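Local structure of flagellar protein FlgA (Thermotoga maritima, 3FRN) at residues A[168-178]-A[196-204]; A[209-220]-A[258-268]. The protein probably acts as a periplasmic chaperone in assembly of the flagellar basal-body P ring. One frame throughout, in Å; residues are numbered along the deposited sequence.

In the fold
Followed from the N terminus, the chain has completed strand 132-148 and is at the end of its antiparallel partner 163-169 when interaction 1 begins. That contact closes a loop of 17 residues, containing helix 181-184 and strand 188-189, when residues 196-204 return beside 168-178. Only then does interaction 2 open: 37 residues, 15 of them in strands, separate 209-220 from 258-268. The two closures therefore follow in series, neither nesting nor crossing. Their centres lie 35 Å apart and their nearest atoms about 13 Å, so they do not touch. Interaction 1 joins the turn after strand 163-169 to the loop before strand 204-205, both in the SAF region, and interaction 2 joins the first and last strands of the C-terminal mixed sheet.

Interaction 1 of 2, residues A[168-178]-A[196-204]; sequences RNVFEIYGEPF and GTVLTADMV
With CG of Phe-178 anti to its carbonyl carbon (chi1 -62°) and the ring turned so that CE2 and CZ face Thr-200 and Ala-201, the phenyl comes alongside their backbone; CG1 of Val-198, anti to the backbone N (chi1 177°), goes to Ile-173 while CG2 goes to Arg-168. The evidence for the first is Phe-178 CE2 to Thr-200 C at 3.5 Å, with Phe-178 CZ reaching Val-204 CG2 at 3.8 Å. Beside the ring, Ala-201 N donates to Glu-176 O at 2.8 Å, nearly straight at 162°, and Thr-200 CA makes a CA-H...O contact with that oxygen. Both segments belong to the SAF region; helix 181-184 adds Val-184 against both Phe-178 and Leu-199. Farther along, the Ile-173 and Val-198 side chains cross at about a right angle, CD1 4.0 Å from CG1, and those of Ile-173 and Thr-200 run past each other in opposite directions, CG2 beside CG2. Arg-168 NE packs 3.5 Å from Val-198 CG2, a van der Waals contact; NH2 of the same guanidinium forms a salt bridge with Glu-166. A water in the guanidinium plane donates to Gly-196 O at 3.0 Å and accepts a weak bond from Arg-168 NH1.

Interaction 2 of 2, residues A[209-220]-A[258-268]; sequences DVVKGQVVPAYV and VERGPVLRILE
Tyr-219 and Arg-265 pair in register on parallel strands, CA atoms 4.8 Å apart, side chains on one face of the sheet. Beyond CB of Arg-265, CG lies anti to the backbone N (chi1 177°), and the chain bends at chi2 and chi3 toward the tyrosine. Arg-265 NE lies 3.8 Å from Tyr-219 CB, buried without a polar partner. At the tip, Arg-265 NH2 comes within 3.5 Å of Tyr-219 CD2, the guanidinium edge approaching a ring turned 80° from its own plane, while Arg-265 NH1 stands 3.2 Å from Glu-259 OE1, well above that plane, so the attraction is of charge alone. An alanine in place of Arg-265 would probably leave Glu-259 with Arg-257 as its remaining charged partner named here and remove the NH2 contact at Tyr-219 CD2. Three backbone bonds document the pairing: Leu-264 N to Pro-217 O, Tyr-219 N to Leu-264 O, and Ile-266 N to Tyr-219 O at 2.7 Å. On the face carrying Ala-218 and Leu-264, Ala-218 CB meets Ile-266 CD1; Val-210 and Val-258 meet tip to tip. Strands 215-219 and 263-266 thus close the mixed sheet, Ala-218 touching strand 229-233 and Leu-264 strand 242-246.

Interaction 1 of 2, residues A[168-178]-A[196-204]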
# COMPACT_ATOMS: atom_id res chain seq x y z
N ARG A 168 0.92 -2.72 -7.73
CA ARG A 168 1.54 -1.53 -7.12
C ARG A 168 1.79 -1.72 -5.62
O ARG A 168 1.13 -2.53 -4.97
CB ARG A 168 0.65 -0.29 -7.31
CG ARG A 168 0.61 0.31 -8.72
CD ARG A 168 1.81 1.20 -9.03
NE ARG A 168 1.44 2.33 -9.88
CZ ARG A 168 1.27 2.26 -11.20
NH1 ARG A 168 0.93 3.35 -11.88
NH2 ARG A 168 1.45 1.11 -11.84
N ASN A 169 2.73 -0.95 -5.07
CA ASN A 169 2.93 -0.88 -3.63
C ASN A 169 1.90 0.05 -3.00
O ASN A 169 1.97 1.27 -3.16
CB ASN A 169 4.36 -0.42 -3.29
CG ASN A 169 4.68 -0.50 -1.79
OD1 ASN A 169 3.86 -0.92 -0.96
ND2 ASN A 169 5.90 -0.10 -1.44
N VAL A 170 0.96 -0.55 -2.28
CA VAL A 170 -0.13 0.16 -1.62
C VAL A 170 0.40 1.12 -0.55
O VAL A 170 -0.26 2.10 -0.22
CB VAL A 170 -1.16 -0.84 -1.02
CG1 VAL A 170 -2.30 -0.11 -0.28
CG2 VAL A 170 -1.72 -1.74 -2.12
N PHE A 171 1.60 0.86 -0.04
CA PHE A 171 2.18 1.73 0.99
C PHE A 171 2.87 2.96 0.40
O PHE A 171 3.39 3.79 1.13
CB PHE A 171 3.15 0.95 1.88
CG PHE A 171 2.49 -0.04 2.80
CD1 PHE A 171 1.12 -0.00 3.03
CD2 PHE A 171 3.25 -0.98 3.47
CE1 PHE A 171 0.52 -0.91 3.88
CE2 PHE A 171 2.66 -1.89 4.32
CZ PHE A 171 1.29 -1.85 4.53
N GLU A 172 2.89 3.04 -0.93
CA GLU A 172 3.43 4.18 -1.66
C GLU A 172 2.35 4.85 -2.52
O GLU A 172 2.66 5.55 -3.48
CB GLU A 172 4.61 3.75 -2.53
CG GLU A 172 5.96 3.70 -1.80
CD GLU A 172 7.05 3.00 -2.60
OE1 GLU A 172 8.04 3.66 -2.99
OE2 GLU A 172 6.93 1.78 -2.84
N ILE A 173 1.09 4.60 -2.17
CA ILE A 173 -0.05 5.25 -2.80
C ILE A 173 -0.68 6.22 -1.79
O ILE A 173 -0.94 5.86 -0.63
CB ILE A 173 -1.11 4.21 -3.25
CG1 ILE A 173 -0.57 3.37 -4.42
CG2 ILE A 173 -2.43 4.88 -3.63
CD1 ILE A 173 -1.39 2.11 -4.71
N TYR A 174 -0.90 7.46 -2.23
CA TYR A 174 -1.57 8.46 -1.40
C TYR A 174 -3.07 8.38 -1.60
O TYR A 174 -3.57 8.70 -2.68
CB TYR A 174 -1.06 9.87 -1.72
CG TYR A 174 0.19 10.25 -0.95
CD1 TYR A 174 1.42 9.67 -1.25
CD2 TYR A 174 0.13 11.18 0.09
CE1 TYR A 174 2.57 10.01 -0.54
CE2 TYR A 174 1.27 11.53 0.80
CZ TYR A 174 2.48 10.94 0.48
OH TYR A 174 3.62 11.28 1.19
N GLY A 175 -3.77 7.93 -0.57
CA GLY A 175 -5.20 7.65 -0.67
C GLY A 175 -5.45 6.16 -0.72
O GLY A 175 -4.52 5.37 -0.84
N GLU A 176 -6.71 5.78 -0.61
CA GLU A 176 -7.11 4.38 -0.61
C GLU A 176 -7.39 3.91 -2.05
O GLU A 176 -8.31 4.41 -2.70
CB GLU A 176 -8.34 4.20 0.28
CG GLU A 176 -8.84 2.77 0.44
CD GLU A 176 -10.21 2.71 1.13
OE1 GLU A 176 -11.12 3.48 0.74
OE2 GLU A 176 -10.37 1.89 2.07
N PRO A 177 -6.62 2.94 -2.55
CA PRO A 177 -6.82 2.46 -3.92
C PRO A 177 -7.99 1.47 -4.05
O PRO A 177 -8.62 1.11 -3.05
CB PRO A 177 -5.50 1.76 -4.23
CG PRO A 177 -5.01 1.28 -2.90
CD PRO A 177 -5.51 2.25 -1.87
N PHE A 178 -8.27 1.06 -5.28
CA PHE A 178 -9.29 0.04 -5.56
C PHE A 178 -8.62 -1.25 -6.05
O PHE A 178 -7.63 -1.20 -6.76
CB PHE A 178 -10.29 0.53 -6.61
CG PHE A 178 -11.06 1.74 -6.18
CD1 PHE A 178 -12.19 1.61 -5.38
CD2 PHE A 178 -10.67 3.01 -6.58
CE1 PHE A 178 -12.90 2.73 -4.99
CE2 PHE A 178 -11.37 4.13 -6.19
CZ PHE A 178 -12.48 3.99 -5.40
N GLY A 196 -2.63 6.45 -16.55
CA GLY A 196 -1.55 6.03 -15.66
C GLY A 196 -1.82 6.34 -14.20
O GLY A 196 -1.13 5.85 -13.31
N THR A 197 -2.85 7.15 -13.96
CA THR A 197 -3.23 7.54 -12.61
C THR A 197 -3.88 6.37 -11.87
O THR A 197 -4.90 5.84 -12.32
CB THR A 197 -4.18 8.76 -12.62
OG1 THR A 197 -3.51 9.88 -13.22
CG2 THR A 197 -4.61 9.14 -11.22
N VAL A 198 -3.26 5.99 -10.76
CA VAL A 198 -3.82 5.02 -9.82
C VAL A 198 -5.04 5.64 -9.19
O VAL A 198 -4.96 6.71 -8.58
CB VAL A 198 -2.83 4.69 -8.68
CG1 VAL A 198 -3.47 3.74 -7.66
CG2 VAL A 198 -1.54 4.11 -9.24
N LEU A 199 -6.18 4.96 -9.36
CA LEU A 199 -7.45 5.49 -8.91
C LEU A 199 -7.53 5.34 -7.41
O LEU A 199 -7.11 4.32 -6.88
CB LEU A 199 -8.61 4.74 -9.60
CG LEU A 199 -9.58 5.60 -10.41
CD1 LEU A 199 -8.88 6.80 -11.00
CD2 LEU A 199 -10.21 4.80 -11.53
N THR A 200 -8.00 6.37 -6.73
CA THR A 200 -8.20 6.30 -5.29
C THR A 200 -9.59 6.81 -4.89
O THR A 200 -10.19 7.61 -5.61
CB THR A 200 -7.12 7.09 -4.48
OG1 THR A 200 -7.22 8.49 -4.75
CG2 THR A 200 -5.70 6.60 -4.78
N ALA A 201 -10.07 6.35 -3.74
CA ALA A 201 -11.40 6.68 -3.23
C ALA A 201 -11.74 8.18 -3.24
O ALA A 201 -12.87 8.57 -3.53
CB ALA A 201 -11.56 6.11 -1.83
N ASP A 202 -10.74 9.01 -2.97
CA ASP A 202 -10.93 10.45 -2.84
C ASP A 202 -11.08 11.18 -4.18
O ASP A 202 -11.30 12.39 -4.21
CB ASP A 202 -9.77 11.07 -2.05
CG ASP A 202 -8.41 10.62 -2.55
OD1 ASP A 202 -7.98 9.49 -2.22
OD2 ASP A 202 -7.76 11.40 -3.28
N MET A 203 -10.97 10.44 -5.28
CA MET A 203 -11.03 11.06 -6.61
C MET A 203 -12.35 10.84 -7.31
O MET A 203 -12.63 11.44 -8.36
CB MET A 203 -9.90 10.51 -7.48
CG MET A 203 -8.54 10.67 -6.84
SD MET A 203 -7.21 10.61 -8.02
CE MET A 203 -7.28 8.94 -8.52
N VAL A 204 -13.17 9.97 -6.72
CA VAL A 204 -14.41 9.56 -7.33
C VAL A 204 -15.55 9.75 -6.34
O VAL A 204 -15.32 9.90 -5.14
CB VAL A 204 -14.36 8.08 -7.81
CG1 VAL A 204 -13.27 7.88 -8.86
CG2 VAL A 204 -14.15 7.13 -6.64
O HOH W 1 0.48 6.53 -10.83

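Interaction 2 of 2, residues A[209-220]-A[258-268]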
# COMPACT_ATOMS: atom_id res chain seq x y z
N ASP A 209 -28.70 9.30 -6.32
CA ASP A 209 -29.87 8.43 -6.27
C ASP A 209 -31.01 8.95 -7.15
O ASP A 209 -31.86 8.19 -7.60
CB ASP A 209 -30.32 8.23 -4.82
CG ASP A 209 -29.18 7.78 -3.92
OD1 ASP A 209 -28.24 7.14 -4.41
OD2 ASP A 209 -29.23 8.08 -2.71
N VAL A 210 -31.02 10.26 -7.37
CA VAL A 210 -31.85 10.89 -8.40
C VAL A 210 -31.01 11.89 -9.21
O VAL A 210 -30.09 12.51 -8.70
CB VAL A 210 -33.11 11.63 -7.85
CG1 VAL A 210 -34.06 10.67 -7.14
CG2 VAL A 210 -32.72 12.79 -6.95
N VAL A 211 -31.32 12.02 -10.49
CA VAL A 211 -30.62 12.98 -11.33
C VAL A 211 -31.53 14.15 -11.68
O VAL A 211 -32.76 14.04 -11.62
CB VAL A 211 -30.03 12.34 -12.61
CG1 VAL A 211 -29.01 11.27 -12.24
CG2 VAL A 211 -31.13 11.75 -13.49
N LYS A 212 -30.92 15.28 -12.01
CA LYS A 212 -31.64 16.46 -12.47
C LYS A 212 -32.48 16.09 -13.69
O LYS A 212 -31.95 15.56 -14.67
CB LYS A 212 -30.64 17.57 -12.81
CG LYS A 212 -31.25 18.92 -13.04
CD LYS A 212 -30.26 19.89 -13.68
CE LYS A 212 -31.00 21.14 -14.20
NZ LYS A 212 -30.15 21.98 -15.10
N GLY A 213 -33.78 16.35 -13.62
CA GLY A 213 -34.68 16.13 -14.76
C GLY A 213 -35.38 14.79 -14.78
O GLY A 213 -36.25 14.55 -15.63
N GLN A 214 -35.02 13.91 -13.84
CA GLN A 214 -35.60 12.57 -13.72
C GLN A 214 -37.05 12.64 -13.22
O GLN A 214 -37.39 13.51 -12.43
CB GLN A 214 -34.76 11.74 -12.76
CG GLN A 214 -35.03 10.24 -12.74
CD GLN A 214 -34.18 9.54 -11.69
OE1 GLN A 214 -33.12 10.02 -11.31
NE2 GLN A 214 -34.66 8.39 -11.22
N VAL A 215 -37.89 11.72 -13.70
CA VAL A 215 -39.25 11.59 -13.19
C VAL A 215 -39.31 10.55 -12.07
O VAL A 215 -38.97 9.37 -12.28
CB VAL A 215 -40.27 11.24 -14.30
CG1 VAL A 215 -41.64 10.89 -13.71
CG2 VAL A 215 -40.41 12.39 -15.27
N VAL A 216 -39.73 10.99 -10.89
CA VAL A 216 -39.92 10.08 -9.76
C VAL A 216 -41.31 10.28 -9.15
O VAL A 216 -41.86 11.37 -9.24
CB VAL A 216 -38.81 10.24 -8.67
CG1 VAL A 216 -37.53 9.52 -9.09
CG2 VAL A 216 -38.55 11.70 -8.35
N PRO A 217 -41.88 9.21 -8.55
CA PRO A 217 -43.08 9.37 -7.73
C PRO A 217 -42.82 10.27 -6.53
O PRO A 217 -41.69 10.37 -6.06
CB PRO A 217 -43.38 7.95 -7.27
CG PRO A 217 -42.72 7.07 -8.27
CD PRO A 217 -41.47 7.80 -8.64
N ALA A 218 -43.87 10.94 -6.04
CA ALA A 218 -43.74 11.89 -4.94
C ALA A 218 -44.98 11.88 -4.04
O ALA A 218 -46.08 11.63 -4.50
CB ALA A 218 -43.47 13.28 -5.47
N TYR A 219 -44.77 12.16 -2.76
CA TYR A 219 -45.82 12.16 -1.76
C TYR A 219 -45.94 13.53 -1.08
O TYR A 219 -44.93 14.15 -0.74
CB TYR A 219 -45.55 11.09 -0.71
CG TYR A 219 -46.07 9.71 -1.07
CD1 TYR A 219 -47.36 9.32 -0.71
CD2 TYR A 219 -45.28 8.80 -1.76
CE1 TYR A 219 -47.85 8.06 -1.03
CE2 TYR A 219 -45.76 7.53 -2.09
CZ TYR A 219 -47.05 7.17 -1.72
OH TYR A 219 -47.55 5.92 -2.03
N VAL A 220 -47.18 13.99 -0.90
CA VAL A 220 -47.47 15.26 -0.24
C VAL A 220 -48.29 15.06 1.04
O VAL A 220 -48.13 14.07 1.76
CB VAL A 220 -48.24 16.23 -1.18
CG1 VAL A 220 -48.45 17.58 -0.50
CG2 VAL A 220 -47.52 16.40 -2.51
N VAL A 258 -35.23 13.11 -0.96
CA VAL A 258 -35.05 11.82 -1.63
C VAL A 258 -35.20 10.72 -0.59
O VAL A 258 -34.50 10.70 0.44
CB VAL A 258 -33.67 11.73 -2.29
CG1 VAL A 258 -33.49 10.38 -2.99
CG2 VAL A 258 -33.48 12.89 -3.25
N GLU A 259 -36.15 9.83 -0.84
CA GLU A 259 -36.39 8.72 0.05
C GLU A 259 -36.05 7.41 -0.65
O GLU A 259 -36.01 7.34 -1.88
CB GLU A 259 -37.84 8.72 0.54
CG GLU A 259 -38.23 9.96 1.33
CD GLU A 259 -39.13 9.64 2.52
OE1 GLU A 259 -39.85 8.62 2.48
OE2 GLU A 259 -39.11 10.42 3.49
N ARG A 260 -35.80 6.38 0.15
CA ARG A 260 -35.77 5.01 -0.36
C ARG A 260 -36.85 4.79 -1.41
O ARG A 260 -38.05 4.91 -1.13
CB ARG A 260 -35.95 4.01 0.79
CG ARG A 260 -35.84 2.56 0.36
CD ARG A 260 -35.96 1.62 1.55
NE ARG A 260 -37.17 1.88 2.32
CZ ARG A 260 -37.47 1.27 3.47
NH1 ARG A 260 -38.60 1.57 4.11
NH2 ARG A 260 -36.64 0.37 3.98
N GLY A 261 -36.43 4.47 -2.63
CA GLY A 261 -37.36 4.21 -3.72
C GLY A 261 -36.66 4.09 -5.06
O GLY A 261 -36.26 3.00 -5.46
N PRO A 262 -36.51 5.22 -5.75
CA PRO A 262 -36.45 6.52 -5.08
C PRO A 262 -37.71 7.34 -5.34
O PRO A 262 -37.99 7.70 -6.48
CB PRO A 262 -35.24 7.19 -5.74
CG PRO A 262 -35.17 6.57 -7.09
CD PRO A 262 -35.62 5.15 -6.92
N VAL A 263 -38.45 7.64 -4.28
CA VAL A 263 -39.50 8.65 -4.33
C VAL A 263 -39.03 9.95 -3.68
O VAL A 263 -38.14 9.95 -2.83
CB VAL A 263 -40.79 8.18 -3.64
CG1 VAL A 263 -41.23 6.84 -4.22
CG2 VAL A 263 -40.58 8.07 -2.14
N LEU A 264 -39.64 11.06 -4.08
CA LEU A 264 -39.55 12.30 -3.33
C LEU A 264 -40.66 12.35 -2.30
O LEU A 264 -41.77 11.90 -2.55
CB LEU A 264 -39.66 13.53 -4.23
CG LEU A 264 -38.42 14.18 -4.84
CD1 LEU A 264 -38.65 15.68 -4.95
CD2 LEU A 264 -37.15 13.90 -4.04
N ARG A 265 -40.34 12.87 -1.13
CA ARG A 265 -41.36 13.21 -0.17
C ARG A 265 -41.41 14.71 -0.06
O ARG A 265 -40.45 15.34 0.39
CB ARG A 265 -41.05 12.60 1.19
CG ARG A 265 -42.06 12.97 2.27
CD ARG A 265 -42.53 11.71 2.97
NE ARG A 265 -42.98 10.71 2.01
CZ ARG A 265 -43.14 9.42 2.28
NH1 ARG A 265 -42.89 8.96 3.50
NH2 ARG A 265 -43.54 8.60 1.32
N ILE A 266 -42.52 15.29 -0.49
CA ILE A 266 -42.69 16.74 -0.44
C ILE A 266 -43.02 17.23 0.97
O ILE A 266 -44.02 16.82 1.58
CB ILE A 266 -43.68 17.23 -1.50
CG1 ILE A 266 -43.08 16.99 -2.89
CG2 ILE A 266 -44.01 18.70 -1.29
CD1 ILE A 266 -44.07 16.91 -4.01
N LEU A 267 -42.14 18.09 1.49
CA LEU A 267 -42.21 18.60 2.86
C LEU A 267 -43.35 19.60 3.02
O LEU A 267 -43.45 20.57 2.25
CB LEU A 267 -40.88 19.26 3.24
CG LEU A 267 -39.56 18.59 2.84
CD1 LEU A 267 -38.39 19.52 3.14
CD2 LEU A 267 -39.35 17.23 3.52
N GLU A 268 -44.20 19.35 4.02
CA GLU A 268 -45.44 20.12 4.26
C GLU A 268 -46.39 20.10 3.07
O GLU A 268 -47.39 19.37 3.06
CB GLU A 268 -45.14 21.57 4.68
CG GLU A 268 -44.21 21.70 5.88
CD GLU A 268 -43.75 23.12 6.10
OE1 GLU A 268 -44.61 24.03 6.19
OE2 GLU A 268 -42.52 23.34 6.19